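Local structure of CopN (Chlamydia pneumoniae, 4NRH) at residues S212-L224 against R252-G264. The protein probably acts as a gatekeeper of type III secretion, working with its chaperone Scc3 to direct the secretion of translocator proteins. Sequence-based numbering, arbitrary orientation.
Sequences SLKAEGIQTPSDL and RNLIGDDVDSVTG
Two CA pairs set the register, Leu213 with Ser261 at 7.0 Å and Pro221 with Ile255 at 6.1 Å, so the loop leaving helix 179-215 runs past the turn that joins helices 244-255 and 259-272. Apolar side chains carry the contact, several of them packing on backbone or side-chain oxygens. Leu224 places its two methyls on different residues: CD1 meets Leu254 CD1 at 3.6 Å, the two side chains crossing at about a right angle, while CD2 packs on CG1 of Ile255. With CG1 of Ile255 anti to the backbone N (chi1 -160°) and CD1 continuing the extended chain (chi2 173°), that CD1 also meets Leu213 CD1, tip to tip at 4.0 Å. Pro221 lies against the last turn of helix 244-255, its ring carbon CD 3.2 Å from Ile255 O. Both segments belong to the third helical domain of the CopN/LcrE family, and both contain a helix end. Helix 179-215 stops in a Schellman motif, with Gly217 at positive phi, Ile218 N bonded to Leu213 O and Gly217 N to Lys214 O; helix 259-272 starts at the N-cap Asp258, whose OD1 accepts from Ser261 N at 3.0 Å through its anti lone pair. Ile218 covers this cap: CD1 lies 3.5 Å from Asp258 OD1 and also reaches CB of Asp260, while CG2 rests on Ser261 OG. One water lies between Gln219 O and Ser261 OG, linking the segments. On the solvent-facing side Glu216 OE1 and Asp260 OD2 stand 4.3 Å apart, like charges in proximity. Helix 226-237 extends the apolar packing, Val229 touching both Leu224 and Leu254.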
loop_
_atom_site.group_PDB
_atom_site.type_symbol
_atom_site.label_atom_id
_atom_site.label_comp_id
_atom_site.label_asym_id
_atom_site.label_seq_id
_atom_site.Cartn_x
_atom_site.Cartn_y
_atom_site.Cartn_z
ATOM N N SER A 212 -25.386 13.400 -15.444
ATOM C CA SER A 212 -25.081 13.799 -16.813
ATOM C C SER A 212 -25.942 13.038 -17.815
ATOM O O SER A 212 -26.510 13.628 -18.734
ATOM C CB SER A 212 -23.598 13.578 -17.118
ATOM O OG SER A 212 -23.290 13.962 -18.444
ATOM N N LEU A 213 -26.031 11.724 -17.632
ATOM C CA LEU A 213 -26.824 10.879 -18.516
ATOM C C LEU A 213 -28.311 11.199 -18.401
ATOM O O LEU A 213 -29.043 11.160 -19.391
ATOM C CB LEU A 213 -26.572 9.401 -18.214
ATOM C CG LEU A 213 -25.173 8.899 -18.577
ATOM C CD1 LEU A 213 -24.904 7.533 -17.969
ATOM C CD2 LEU A 213 -24.996 8.863 -20.088
ATOM N N LYS A 214 -28.756 11.510 -17.188
ATOM C CA LYS A 214 -30.150 11.868 -16.959
ATOM C C LYS A 214 -30.475 13.191 -17.649
ATOM O O LYS A 214 -31.567 13.372 -18.193
ATOM C CB LYS A 214 -30.452 11.965 -15.463
ATOM C CG LYS A 214 -31.915 12.239 -15.148
ATOM C CD LYS A 214 -32.209 12.126 -13.662
ATOM C CE LYS A 214 -31.732 13.360 -12.916
ATOM N NZ LYS A 214 -32.484 13.572 -11.649
ATOM N N ALA A 215 -29.514 14.110 -17.618
ATOM C CA ALA A 215 -29.682 15.440 -18.195
ATOM C C ALA A 215 -29.940 15.409 -19.702
ATOM O O ALA A 215 -30.538 16.334 -20.251
ATOM C CB ALA A 215 -28.457 16.296 -17.893
ATOM N N GLU A 216 -29.494 14.347 -20.365
ATOM C CA GLU A 216 -29.737 14.196 -21.797
ATOM C C GLU A 216 -30.794 13.131 -22.085
ATOM O O GLU A 216 -30.867 12.595 -23.191
ATOM C CB GLU A 216 -28.436 13.864 -22.531
ATOM C CG GLU A 216 -27.567 12.826 -21.841
ATOM C CD GLU A 216 -26.299 12.530 -22.618
ATOM O OE1 GLU A 216 -26.376 12.427 -23.861
ATOM O OE2 GLU A 216 -25.228 12.402 -21.988
ATOM N N GLY A 217 -31.609 12.827 -21.079
ATOM C CA GLY A 217 -32.744 11.938 -21.249
ATOM C C GLY A 217 -32.397 10.468 -21.382
ATOM O O GLY A 217 -33.214 9.674 -21.848
ATOM N N ILE A 218 -31.187 10.098 -20.977
ATOM C CA ILE A 218 -30.766 8.702 -21.029
ATOM C C ILE A 218 -31.030 7.989 -19.706
ATOM O O ILE A 218 -30.518 8.388 -18.661
ATOM C CB ILE A 218 -29.275 8.578 -21.388
ATOM C CG1 ILE A 218 -29.015 9.188 -22.767
ATOM C CG2 ILE A 218 -28.840 7.121 -21.359
ATOM C CD1 ILE A 218 -27.569 9.136 -23.192
ATOM N N GLN A 219 -31.831 6.931 -19.763
ATOM C CA GLN A 219 -32.165 6.153 -18.577
ATOM C C GLN A 219 -31.075 5.134 -18.257
ATOM O O GLN A 219 -30.568 4.454 -19.150
ATOM C CB GLN A 219 -33.510 5.445 -18.768
ATOM C CG GLN A 219 -33.823 4.384 -17.723
ATOM C CD GLN A 219 -34.371 4.966 -16.432
ATOM O OE1 GLN A 219 -33.760 5.840 -15.818
ATOM N NE2 GLN A 219 -35.535 4.479 -16.015
ATOM N N THR A 220 -30.719 5.032 -16.980
ATOM C CA THR A 220 -29.714 4.074 -16.540
ATOM C C THR A 220 -30.369 2.994 -15.681
ATOM O O THR A 220 -31.409 3.237 -15.070
ATOM C CB THR A 220 -28.586 4.766 -15.744
ATOM O OG1 THR A 220 -29.151 5.513 -14.658
ATOM C CG2 THR A 220 -27.801 5.705 -16.643
ATOM N N PRO A 221 -29.765 1.794 -15.636
ATOM C CA PRO A 221 -30.324 0.692 -14.842
ATOM C C PRO A 221 -30.416 1.011 -13.352
ATOM O O PRO A 221 -29.502 1.614 -12.787
ATOM C CB PRO A 221 -29.338 -0.455 -15.092
ATOM C CG PRO A 221 -28.704 -0.129 -16.399
ATOM C CD PRO A 221 -28.594 1.363 -16.421
ATOM N N SER A 222 -31.522 0.609 -12.734
ATOM C CA SER A 222 -31.775 0.891 -11.325
ATOM C C SER A 222 -30.824 0.115 -10.416
ATOM O O SER A 222 -30.542 0.540 -9.296
ATOM C CB SER A 222 -33.226 0.565 -10.966
ATOM O OG SER A 222 -33.479 -0.825 -11.064
ATOM N N ASP A 223 -30.330 -1.019 -10.904
ATOM C CA ASP A 223 -29.434 -1.863 -10.118
ATOM C C ASP A 223 -27.984 -1.384 -10.172
ATOM O O ASP A 223 -27.075 -2.076 -9.716
ATOM C CB ASP A 223 -29.529 -3.319 -10.592
ATOM C CG ASP A 223 -29.227 -3.482 -12.078
ATOM O OD1 ASP A 223 -28.685 -2.544 -12.701
ATOM O OD2 ASP A 223 -29.536 -4.559 -12.628
ATOM N N LEU A 224 -27.782 -0.197 -10.735
ATOM C CA LEU A 224 -26.447 0.360 -10.918
ATOM C C LEU A 224 -26.060 1.320 -9.797
ATOM O O LEU A 224 -26.773 2.284 -9.521
ATOM C CB LEU A 224 -26.346 1.077 -12.264
ATOM C CG LEU A 224 -24.994 1.738 -12.531
ATOM C CD1 LEU A 224 -23.900 0.689 -12.637
ATOM C CD2 LEU A 224 -25.048 2.595 -13.781
ATOM N N ARG A 252 -20.998 -3.184 -20.540
ATOM C CA ARG A 252 -22.359 -3.386 -21.032
ATOM C C ARG A 252 -23.225 -4.158 -20.039
ATOM O O ARG A 252 -24.408 -3.861 -19.880
ATOM C CB ARG A 252 -22.339 -4.103 -22.383
ATOM C CG ARG A 252 -21.846 -3.228 -23.522
ATOM C CD ARG A 252 -21.927 -3.939 -24.860
ATOM N NE ARG A 252 -21.415 -3.106 -25.943
ATOM C CZ ARG A 252 -22.105 -2.132 -26.527
ATOM N NH1 ARG A 252 -23.343 -1.866 -26.134
ATOM N NH2 ARG A 252 -21.559 -1.424 -27.504
ATOM N N ASN A 253 -22.638 -5.153 -19.381
ATOM C CA ASN A 253 -23.337 -5.878 -18.325
ATOM C C ASN A 253 -23.646 -4.962 -17.147
ATOM O O ASN A 253 -24.589 -5.192 -16.391
ATOM C CB ASN A 253 -22.510 -7.074 -17.848
ATOM C CG ASN A 253 -22.368 -8.147 -18.908
ATOM O OD1 ASN A 253 -23.136 -8.191 -19.870
ATOM N ND2 ASN A 253 -21.383 -9.022 -18.737
ATOM N N LEU A 254 -22.834 -3.921 -17.002
ATOM C CA LEU A 254 -22.938 -2.999 -15.878
ATOM C C LEU A 254 -24.023 -1.935 -16.070
ATOM O O LEU A 254 -24.815 -1.682 -15.163
ATOM C CB LEU A 254 -21.583 -2.329 -15.636
ATOM C CG LEU A 254 -21.445 -1.414 -14.421
ATOM C CD1 LEU A 254 -21.738 -2.187 -13.144
ATOM C CD2 LEU A 254 -20.057 -0.797 -14.372
ATOM N N ILE A 255 -24.057 -1.310 -17.245
ATOM C CA ILE A 255 -24.904 -0.137 -17.451
ATOM C C ILE A 255 -25.844 -0.266 -18.657
ATOM O O ILE A 255 -26.671 0.610 -18.908
ATOM C CB ILE A 255 -24.038 1.135 -17.623
ATOM C CG1 ILE A 255 -24.853 2.402 -17.336
ATOM C CG2 ILE A 255 -23.404 1.168 -19.009
ATOM C CD1 ILE A 255 -24.037 3.676 -17.331
ATOM N N GLY A 256 -25.742 -1.369 -19.388
ATOM C CA GLY A 256 -26.589 -1.566 -20.553
ATOM C C GLY A 256 -25.910 -1.212 -21.863
ATOM O O GLY A 256 -24.687 -1.082 -21.923
ATOM N N ASP A 257 -26.706 -1.060 -22.919
ATOM C CA ASP A 257 -26.171 -0.959 -24.276
ATOM C C ASP A 257 -26.183 0.446 -24.880
ATOM O O ASP A 257 -25.773 0.625 -26.028
ATOM C CB ASP A 257 -26.937 -1.907 -25.201
ATOM C CG ASP A 257 -26.698 -3.365 -24.867
ATOM O OD1 ASP A 257 -25.554 -3.711 -24.500
ATOM O OD2 ASP A 257 -27.650 -4.165 -24.973
ATOM N N ASP A 258 -26.658 1.437 -24.131
ATOM C CA ASP A 258 -26.655 2.812 -24.629
ATOM C C ASP A 258 -25.218 3.288 -24.831
ATOM O O ASP A 258 -24.390 3.180 -23.928
ATOM C CB ASP A 258 -27.401 3.743 -23.672
ATOM C CG ASP A 258 -27.415 5.182 -24.154
ATOM O OD1 ASP A 258 -26.457 5.923 -23.850
ATOM O OD2 ASP A 258 -28.383 5.568 -24.842
ATOM N N VAL A 259 -24.934 3.814 -26.019
ATOM C CA VAL A 259 -23.567 4.155 -26.405
ATOM C C VAL A 259 -22.944 5.240 -25.522
ATOM O O VAL A 259 -21.771 5.146 -25.159
ATOM C CB VAL A 259 -23.504 4.596 -27.894
ATOM C CG1 VAL A 259 -24.456 5.756 -28.174
ATOM C CG2 VAL A 259 -22.075 4.934 -28.300
ATOM N N ASP A 260 -23.724 6.253 -25.162
ATOM C CA ASP A 260 -23.228 7.319 -24.296
ATOM C C ASP A 260 -22.993 6.806 -22.879
ATOM O O ASP A 260 -22.087 7.265 -22.184
ATOM C CB ASP A 260 -24.203 8.496 -24.275
ATOM C CG ASP A 260 -24.385 9.129 -25.639
ATOM O OD1 ASP A 260 -23.448 9.810 -26.108
ATOM O OD2 ASP A 260 -25.463 8.948 -26.244
ATOM N N SER A 261 -23.816 5.850 -22.460
ATOM C CA SER A 261 -23.684 5.243 -21.142
ATOM C C SER A 261 -22.416 4.401 -21.068
ATOM O O SER A 261 -21.638 4.515 -20.121
ATOM C CB SER A 261 -24.909 4.389 -20.817
ATOM O OG SER A 261 -26.083 5.180 -20.769
ATOM N N VAL A 262 -22.226 3.547 -22.070
ATOM C CA VAL A 262 -21.053 2.686 -22.150
ATOM C C VAL A 262 -19.775 3.518 -22.225
ATOM O O VAL A 262 -18.813 3.262 -21.500
ATOM C CB VAL A 262 -21.128 1.749 -23.372
ATOM C CG1 VAL A 262 -19.814 1.006 -23.561
ATOM C CG2 VAL A 262 -22.279 0.771 -23.215
ATOM N N THR A 263 -19.780 4.513 -23.107
ATOM C CA THR A 263 -18.660 5.438 -23.254
ATOM C C THR A 263 -18.334 6.145 -21.940
ATOM O O THR A 263 -17.167 6.276 -21.568
ATOM C CB THR A 263 -18.950 6.495 -24.341
ATOM O OG1 THR A 263 -19.109 5.847 -25.610
ATOM C CG2 THR A 263 -17.815 7.506 -24.433
ATOM N N GLY A 264 -19.373 6.594 -21.242
ATOM C CA GLY A 264 -19.208 7.293 -19.980
ATOM C C GLY A 264 -18.499 6.461 -18.928
ATOM O O GLY A 264 -17.618 6.956 -18.222
HETATM O O HOH W 1 -28.250 3.680 -19.699
#